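Local coordinates for protein GNAT family acetyltransferase (Mycobacterium smegmatis, PDB 6C30) that probably transfers the acetyl group of acetyl-coenzyme A to an amino group, as expected of a RimJ-type N-acetyltransferase of the GNAT family, at residues E55-M60 against Y180-G185; T154-N159 against A186-L191; I43-Q48 against D61-H66. One frame throughout, in Å; residues are numbered along the deposited sequence.

How the interactions relate
The three contacts form a row on one side of the molecule, with interaction 1 in the middle. Its centre lies about 11 Å from that of interaction 2 and about 14 Å from that of interaction 3, whereas the centres of 2 and 3 are about 21 Å apart, and their nearest atoms remain about 11 Å apart. Along the sequence, 55-60 falls between the two segments of interaction 3, and 180-185 runs directly into 186-191 of interaction 2. Interactions 1 and 2 share the part of the sheet where strands 182-183 and 186-196 pair; interactions 1 and 3 meet through Glu55 and Arg44. Helices 37-46 and 62-65 are thus joined through the 55-60 loop to these two strands.

Interaction 1: E55-M60 against Y180-G185; sequences EPMTGM and YLEVDG
Met57 and Pro56 dock on Glu182 and Val183 in a surface contact between a loop and a short strand. The principle it illustrates is that a single straight backbone bond can be supplemented by side-chain and water contacts: Met57 N donates to Glu182 O at 2.8 Å, close to the direction of the carbonyl bond, and the same oxygen receives the CA-H of Pro56. With its CG anti to the carbonyl carbon (chi1 -72°), Met57 crosses the Glu182 side chain at about a right angle. There SD lies 3.6 Å from Glu182 CG and accepts a weak hydrogen bond from Gly185 N at 3.3 Å. The bend at chi3 carries CE to 3.7 Å from Glu182 OE2. Farther along, both methyls of Val183 face Glu55 O, and a water completes the join, donating to Glu55 O at 2.6 Å and accepting from Asp184 N at 2.9 Å. Asp184 and Gly185, both with positive phi, form a type I' turn leading from strand 182-183 to strand 186-196. Val183 packs on His190 of that strand, and the Glu55 carboxylate forms a salt bridge with Arg44 of helix 37-46, while its chain touches Trp62 of helix 62-65.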
# COMPACT_ATOMS: atom_id res chain seq x y z
N GLU A 55 -9.24 -26.74 -1.37
CA GLU A 55 -9.87 -25.78 -2.27
C GLU A 55 -11.16 -26.33 -2.86
O GLU A 55 -11.18 -27.45 -3.32
CB GLU A 55 -8.89 -25.43 -3.39
CG GLU A 55 -9.27 -24.24 -4.28
CD GLU A 55 -9.10 -22.91 -3.58
OE1 GLU A 55 -8.57 -22.88 -2.45
OE2 GLU A 55 -9.49 -21.88 -4.18
N PRO A 56 -12.25 -25.54 -2.85
CA PRO A 56 -13.44 -26.00 -3.58
C PRO A 56 -13.09 -26.28 -5.04
O PRO A 56 -12.31 -25.54 -5.66
CB PRO A 56 -14.41 -24.82 -3.44
CG PRO A 56 -13.98 -24.14 -2.18
CD PRO A 56 -12.48 -24.29 -2.12
N MET A 57 -13.63 -27.36 -5.58
CA MET A 57 -13.29 -27.81 -6.92
C MET A 57 -13.83 -26.86 -7.99
O MET A 57 -14.91 -26.28 -7.83
CB MET A 57 -13.81 -29.22 -7.15
CG MET A 57 -13.02 -30.27 -6.37
SD MET A 57 -13.84 -31.86 -6.23
CE MET A 57 -13.88 -32.44 -7.93
N THR A 58 -13.07 -26.70 -9.07
CA THR A 58 -13.44 -25.78 -10.14
C THR A 58 -13.85 -26.51 -11.41
O THR A 58 -14.37 -25.89 -12.34
CB THR A 58 -12.28 -24.84 -10.51
OG1 THR A 58 -11.16 -25.64 -10.92
CG2 THR A 58 -11.88 -23.98 -9.33
N GLY A 59 -13.57 -27.81 -11.46
CA GLY A 59 -13.88 -28.60 -12.64
C GLY A 59 -12.85 -28.45 -13.73
O GLY A 59 -13.07 -28.86 -14.87
N MET A 60 -11.72 -27.85 -13.41
CA MET A 60 -10.67 -27.78 -14.41
C MET A 60 -9.30 -28.02 -13.79
O MET A 60 -9.14 -28.02 -12.57
CB MET A 60 -10.71 -26.44 -15.14
CG MET A 60 -10.21 -25.29 -14.30
SD MET A 60 -10.52 -23.69 -15.08
CE MET A 60 -12.19 -23.38 -14.56
N TYR A 180 -20.30 -30.70 2.87
CA TYR A 180 -20.68 -29.32 2.59
C TYR A 180 -20.15 -28.78 1.25
O TYR A 180 -20.90 -28.19 0.48
CB TYR A 180 -20.21 -28.42 3.75
CG TYR A 180 -20.54 -26.96 3.57
CD1 TYR A 180 -21.86 -26.52 3.55
CD2 TYR A 180 -19.54 -26.01 3.42
CE1 TYR A 180 -22.17 -25.18 3.39
CE2 TYR A 180 -19.84 -24.67 3.26
CZ TYR A 180 -21.15 -24.26 3.24
OH TYR A 180 -21.43 -22.92 3.07
N LEU A 181 -18.86 -28.97 1.00
CA LEU A 181 -18.21 -28.42 -0.19
C LEU A 181 -17.50 -29.52 -0.95
O LEU A 181 -16.91 -30.43 -0.35
CB LEU A 181 -17.22 -27.32 0.19
CG LEU A 181 -17.77 -25.91 0.41
CD1 LEU A 181 -16.81 -25.06 1.22
CD2 LEU A 181 -18.09 -25.25 -0.94
N GLU A 182 -17.52 -29.42 -2.28
CA GLU A 182 -16.83 -30.38 -3.12
C GLU A 182 -15.35 -30.02 -3.14
O GLU A 182 -14.95 -29.02 -3.73
CB GLU A 182 -17.39 -30.37 -4.54
CG GLU A 182 -17.31 -31.70 -5.26
CD GLU A 182 -17.70 -31.58 -6.73
OE1 GLU A 182 -18.16 -30.50 -7.16
OE2 GLU A 182 -17.53 -32.57 -7.46
N VAL A 183 -14.54 -30.83 -2.46
CA VAL A 183 -13.12 -30.54 -2.25
C VAL A 183 -12.33 -31.83 -2.39
O VAL A 183 -12.68 -32.85 -1.80
CB VAL A 183 -12.86 -29.93 -0.84
CG1 VAL A 183 -11.37 -29.84 -0.54
CG2 VAL A 183 -13.53 -28.57 -0.69
N ASP A 184 -11.27 -31.80 -3.20
CA ASP A 184 -10.36 -32.94 -3.33
C ASP A 184 -11.11 -34.23 -3.68
O ASP A 184 -10.84 -35.30 -3.14
CB ASP A 184 -9.54 -33.13 -2.03
CG ASP A 184 -8.31 -34.01 -2.23
OD1 ASP A 184 -7.76 -34.04 -3.35
OD2 ASP A 184 -7.88 -34.64 -1.24
N GLY A 185 -12.08 -34.12 -4.59
CA GLY A 185 -12.69 -35.31 -5.16
C GLY A 185 -13.92 -35.88 -4.48
O GLY A 185 -14.39 -36.96 -4.86
O HOH W 1 -9.85 -29.52 -4.29

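Interaction 2: T154-N159 against A186-L191; sequences TVRPEN and AWRDHL
Arg156 and His190 each hold CG anti to the carbonyl carbon (chi1 -74° and -77°), and these torsions lay Arg156 CG over a face of the imidazole, 3.6 Å from the ring centroid, in a CH-pi contact. The setting is the antiparallel pairing of strands 150-155 and 186-196 in the GNAT sheet. Val155 and Leu191 form a hydrogen-bonded pair, with Val155 N to Leu191 O at 3.0 Å and Leu191 N to Val155 O at 2.8 Å. Beyond it the chain leaves the sheet through a type I turn ending at Asn159, whose side chain caps helix 160-169.

Past the ring, Arg156 bends at chi3 and its guanidinium lies flat on the end of Arg188 in an offset stack, planes 24° apart, with Arg188 CD over its face. The like charges are probably offset in part by other partners: Arg188 donates to the carbonyls of Val183 and Asp184, Arg156 NE forms a long salt bridge with Glu158 OE1, and one water accepts from Arg188 NH1 and, weakly, Arg156 NH2. Another joins Arg156 NE, Glu158 OE1 and Asp189 O. Pro157 CG packs against Leu191 CG at 4.2 Å. His190 ND1 donates to Arg188 O at 2.9 Å, in the imidazole plane but from above the carbonyl plane.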
# COMPACT_ATOMS: atom_id res chain seq x y z
N THR A 154 -15.75 -21.35 7.05
CA THR A 154 -15.84 -22.81 7.02
C THR A 154 -14.44 -23.40 6.84
O THR A 154 -13.58 -22.84 6.14
CB THR A 154 -16.79 -23.31 5.91
OG1 THR A 154 -16.41 -22.73 4.65
CG2 THR A 154 -18.22 -22.90 6.23
N VAL A 155 -14.20 -24.53 7.50
CA VAL A 155 -12.87 -25.11 7.52
C VAL A 155 -13.01 -26.61 7.75
O VAL A 155 -13.79 -27.03 8.59
CB VAL A 155 -11.99 -24.43 8.60
CG1 VAL A 155 -12.64 -24.48 9.98
CG2 VAL A 155 -10.60 -25.05 8.63
N ARG A 156 -12.29 -27.42 6.99
CA ARG A 156 -12.35 -28.86 7.20
C ARG A 156 -11.78 -29.22 8.57
O ARG A 156 -10.79 -28.62 9.02
CB ARG A 156 -11.60 -29.61 6.09
CG ARG A 156 -12.35 -29.62 4.76
CD ARG A 156 -11.57 -30.34 3.66
NE ARG A 156 -11.44 -31.76 3.96
CZ ARG A 156 -10.64 -32.59 3.29
NH1 ARG A 156 -9.88 -32.14 2.30
NH2 ARG A 156 -10.59 -33.88 3.64
N PRO A 157 -12.41 -30.19 9.26
CA PRO A 157 -11.87 -30.63 10.55
C PRO A 157 -10.41 -31.05 10.42
O PRO A 157 -9.65 -30.87 11.37
CB PRO A 157 -12.74 -31.84 10.91
CG PRO A 157 -14.03 -31.60 10.20
CD PRO A 157 -13.68 -30.86 8.92
N GLU A 158 -10.03 -31.57 9.26
CA GLU A 158 -8.66 -32.05 9.02
C GLU A 158 -7.64 -30.92 8.84
O GLU A 158 -6.44 -31.15 8.90
CB GLU A 158 -8.63 -32.96 7.78
CG GLU A 158 -9.48 -34.23 7.90
CD GLU A 158 -10.94 -34.04 7.54
OE1 GLU A 158 -11.41 -32.89 7.33
OE2 GLU A 158 -11.65 -35.06 7.47
N ASN A 159 -8.13 -29.70 8.62
CA ASN A 159 -7.25 -28.57 8.36
C ASN A 159 -6.79 -27.95 9.67
O ASN A 159 -7.25 -26.89 10.09
CB ASN A 159 -7.96 -27.55 7.48
CG ASN A 159 -7.03 -26.52 6.90
OD1 ASN A 159 -5.91 -26.31 7.40
ND2 ASN A 159 -7.49 -25.84 5.84
N ALA A 186 -14.43 -35.19 -3.46
CA ALA A 186 -15.62 -35.65 -2.76
C ALA A 186 -16.27 -34.51 -2.01
O ALA A 186 -15.66 -33.47 -1.82
CB ALA A 186 -15.27 -36.78 -1.78
N TRP A 187 -17.52 -34.71 -1.60
CA TRP A 187 -18.20 -33.74 -0.74
C TRP A 187 -17.68 -33.88 0.68
O TRP A 187 -17.84 -34.94 1.29
CB TRP A 187 -19.71 -33.95 -0.80
CG TRP A 187 -20.28 -33.59 -2.13
CD1 TRP A 187 -20.58 -34.45 -3.15
CD2 TRP A 187 -20.62 -32.28 -2.58
NE1 TRP A 187 -21.10 -33.74 -4.22
CE2 TRP A 187 -21.13 -32.41 -3.89
CE3 TRP A 187 -20.56 -31.01 -2.01
CZ2 TRP A 187 -21.56 -31.31 -4.64
CZ3 TRP A 187 -20.98 -29.92 -2.74
CH2 TRP A 187 -21.48 -30.08 -4.04
N ARG A 188 -17.07 -32.83 1.22
CA ARG A 188 -16.34 -32.91 2.49
C ARG A 188 -17.00 -32.12 3.62
O ARG A 188 -17.40 -30.97 3.43
CB ARG A 188 -14.91 -32.39 2.33
CG ARG A 188 -14.16 -32.92 1.12
CD ARG A 188 -13.48 -34.20 1.46
NE ARG A 188 -12.66 -34.73 0.38
CZ ARG A 188 -12.00 -35.88 0.47
NH1 ARG A 188 -12.07 -36.57 1.61
NH2 ARG A 188 -11.28 -36.34 -0.54
N ASP A 189 -17.08 -32.73 4.80
CA ASP A 189 -17.53 -32.01 5.99
C ASP A 189 -16.69 -30.76 6.23
O ASP A 189 -15.46 -30.80 6.08
CB ASP A 189 -17.43 -32.86 7.25
CG ASP A 189 -18.33 -34.09 7.25
OD1 ASP A 189 -19.13 -34.32 6.31
OD2 ASP A 189 -18.22 -34.83 8.26
N HIS A 190 -17.33 -29.66 6.61
CA HIS A 190 -16.64 -28.45 7.05
C HIS A 190 -17.22 -27.99 8.37
O HIS A 190 -18.45 -27.95 8.53
CB HIS A 190 -16.77 -27.33 6.01
CG HIS A 190 -15.87 -27.47 4.82
ND1 HIS A 190 -16.02 -28.49 3.90
CD2 HIS A 190 -14.84 -26.71 4.37
CE1 HIS A 190 -15.11 -28.36 2.95
NE2 HIS A 190 -14.39 -27.28 3.21
N LEU A 191 -16.37 -27.65 9.33
CA LEU A 191 -16.80 -26.92 10.51
C LEU A 191 -17.25 -25.53 10.12
O LEU A 191 -16.69 -24.92 9.21
CB LEU A 191 -15.67 -26.84 11.54
CG LEU A 191 -15.31 -28.16 12.22
CD1 LEU A 191 -13.90 -28.08 12.75
CD2 LEU A 191 -16.29 -28.50 13.33
O HOH W 2 -13.59 -32.84 5.64
O HOH W 3 -13.37 -35.55 4.27

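Interaction 3: I43-Q48 against D61-H66; sequences IRLADQ and DWKVRH
Trp62 is the centre of this contact, where the C-terminal end of helix 37-46 meets the short helix 62-65: Gln48 comes across to one face of its indole, and His66, four residues on in its own segment, lies on the opposite one. In GNAT enzymes the region following the first helix commonly helps to shape the acceptor side of the active site, and a similar role is possible here. The packed side shows how an aromatic ring can be fixed by its faces and its edge together. Trp62 NE1 donates in the ring plane to Arg44 O at 2.9 Å, although it approaches from above the carbonyl plane. Gln48, with CG anti to its backbone nitrogen (chi1 176°), runs extended across the indole, placing CG 3.5 Å from the five-membered ring's centroid and its amide within 8° of parallel to the ring. On the other face lies His66 CE1. His66 ND1 holds that imidazole, donating on a lone pair of Trp62 O at 2.9 Å; Arg44 NH2 meets NE2 at 3.2 Å, tilted from the imidazole plane. Arg44 NH2 is shared with Glu55, and the guanidinium also makes a cation-pi contact with Trp120. Leu45 lies alongside, its CD2 3.7 Å from Lys63 CA.

Toward solvent the fit is looser, and water takes over from direct contact. Asp61 OD2 caps helix 62-65, accepting from Lys63 N, and forms a long salt bridge with Lys63 NZ (3.4 Å). Gln48 NE2, bonded to Glu52 as well, reaches Asp61 OD1 through one water; another donates to Gln48 OE1 at 2.8 Å and accepts from Lys63 NZ.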
# COMPACT_ATOMS: atom_id res chain seq x y z
N ILE A 43 2.34 -17.72 -7.51
CA ILE A 43 2.21 -18.31 -6.18
C ILE A 43 1.20 -19.46 -6.17
O ILE A 43 1.49 -20.52 -5.60
CB ILE A 43 1.82 -17.26 -5.14
CG1 ILE A 43 2.89 -16.16 -5.09
CG2 ILE A 43 1.66 -17.91 -3.77
CD1 ILE A 43 2.46 -14.93 -4.32
N ARG A 44 0.05 -19.30 -6.81
CA ARG A 44 -0.97 -20.35 -6.78
C ARG A 44 -0.48 -21.60 -7.50
O ARG A 44 -0.80 -22.72 -7.11
CB ARG A 44 -2.28 -19.88 -7.41
CG ARG A 44 -2.98 -18.72 -6.71
CD ARG A 44 -3.75 -19.17 -5.51
NE ARG A 44 -4.89 -20.01 -5.85
CZ ARG A 44 -5.83 -20.34 -4.98
NH1 ARG A 44 -5.77 -19.88 -3.74
NH2 ARG A 44 -6.83 -21.11 -5.37
N LEU A 45 0.31 -21.42 -8.56
CA LEU A 45 0.87 -22.58 -9.26
C LEU A 45 1.93 -23.26 -8.38
O LEU A 45 1.92 -24.48 -8.25
CB LEU A 45 1.47 -22.18 -10.61
CG LEU A 45 0.48 -21.80 -11.71
CD1 LEU A 45 1.24 -21.22 -12.89
CD2 LEU A 45 -0.38 -22.99 -12.16
N ALA A 46 2.80 -22.47 -7.75
CA ALA A 46 3.86 -23.05 -6.93
C ALA A 46 3.28 -23.76 -5.72
O ALA A 46 3.81 -24.79 -5.27
CB ALA A 46 4.83 -21.99 -6.49
N ASP A 47 2.17 -23.24 -5.21
CA ASP A 47 1.56 -23.76 -3.99
C ASP A 47 0.42 -24.74 -4.24
O ASP A 47 -0.36 -25.02 -3.32
CB ASP A 47 1.04 -22.62 -3.12
CG ASP A 47 2.12 -21.94 -2.32
OD1 ASP A 47 3.29 -22.38 -2.37
OD2 ASP A 47 1.78 -20.98 -1.61
N GLN A 48 0.30 -25.24 -5.47
CA GLN A 48 -0.78 -26.16 -5.82
C GLN A 48 -1.03 -27.22 -4.75
O GLN A 48 -2.16 -27.42 -4.32
CB GLN A 48 -0.50 -26.87 -7.14
CG GLN A 48 -1.57 -27.91 -7.48
CD GLN A 48 -1.37 -28.56 -8.82
OE1 GLN A 48 -0.45 -28.24 -9.56
NE2 GLN A 48 -2.26 -29.50 -9.15
N ASP A 61 -8.32 -28.25 -14.66
CA ASP A 61 -6.98 -28.52 -14.21
C ASP A 61 -6.44 -27.31 -13.47
O ASP A 61 -6.67 -26.17 -13.88
CB ASP A 61 -6.10 -28.87 -15.41
CG ASP A 61 -4.68 -29.14 -15.01
OD1 ASP A 61 -4.41 -30.23 -14.47
OD2 ASP A 61 -3.83 -28.26 -15.25
N TRP A 62 -5.72 -27.56 -12.38
CA TRP A 62 -5.17 -26.49 -11.55
C TRP A 62 -4.31 -25.54 -12.36
O TRP A 62 -4.32 -24.32 -12.12
CB TRP A 62 -4.35 -27.08 -10.41
CG TRP A 62 -3.90 -26.06 -9.40
CD1 TRP A 62 -2.75 -25.32 -9.41
CD2 TRP A 62 -4.61 -25.68 -8.21
NE1 TRP A 62 -2.70 -24.51 -8.30
CE2 TRP A 62 -3.84 -24.71 -7.55
CE3 TRP A 62 -5.83 -26.07 -7.65
CZ2 TRP A 62 -4.24 -24.11 -6.35
CZ3 TRP A 62 -6.23 -25.48 -6.46
CH2 TRP A 62 -5.44 -24.51 -5.83
N LYS A 63 -3.53 -26.08 -13.30
CA LYS A 63 -2.59 -25.27 -14.05
C LYS A 63 -3.30 -24.41 -15.08
O LYS A 63 -2.79 -23.35 -15.46
CB LYS A 63 -1.53 -26.16 -14.71
CG LYS A 63 -0.68 -26.90 -13.68
CD LYS A 63 0.43 -27.72 -14.32
CE LYS A 63 -0.14 -28.89 -15.12
NZ LYS A 63 -0.99 -29.80 -14.29
N VAL A 64 -4.47 -24.86 -15.52
CA VAL A 64 -5.27 -24.07 -16.45
C VAL A 64 -5.95 -22.94 -15.68
O VAL A 64 -5.93 -21.78 -16.11
CB VAL A 64 -6.32 -24.95 -17.16
CG1 VAL A 64 -7.29 -24.08 -17.95
CG2 VAL A 64 -5.63 -25.95 -18.07
N ARG A 65 -6.55 -23.29 -14.55
CA ARG A 65 -7.25 -22.32 -13.71
C ARG A 65 -6.33 -21.19 -13.27
O ARG A 65 -6.75 -20.03 -13.20
CB ARG A 65 -7.85 -23.02 -12.48
CG ARG A 65 -8.44 -22.09 -11.43
CD ARG A 65 -9.66 -21.32 -11.95
NE ARG A 65 -10.30 -20.57 -10.87
CZ ARG A 65 -11.43 -19.89 -11.00
NH1 ARG A 65 -12.06 -19.86 -12.17
NH2 ARG A 65 -11.94 -19.24 -9.96
N HIS A 66 -5.07 -21.51 -12.97
CA HIS A 66 -4.18 -20.52 -12.38
C HIS A 66 -3.10 -20.00 -13.31
O HIS A 66 -2.12 -19.40 -12.87
CB HIS A 66 -3.57 -21.10 -11.10
CG HIS A 66 -4.59 -21.40 -10.06
ND1 HIS A 66 -5.10 -22.67 -9.87
CD2 HIS A 66 -5.24 -20.60 -9.18
CE1 HIS A 66 -6.01 -22.63 -8.91
NE2 HIS A 66 -6.11 -21.39 -8.48
O HOH W 4 -2.80 -30.86 -11.69
O HOH W 5 0.31 -29.80 -11.74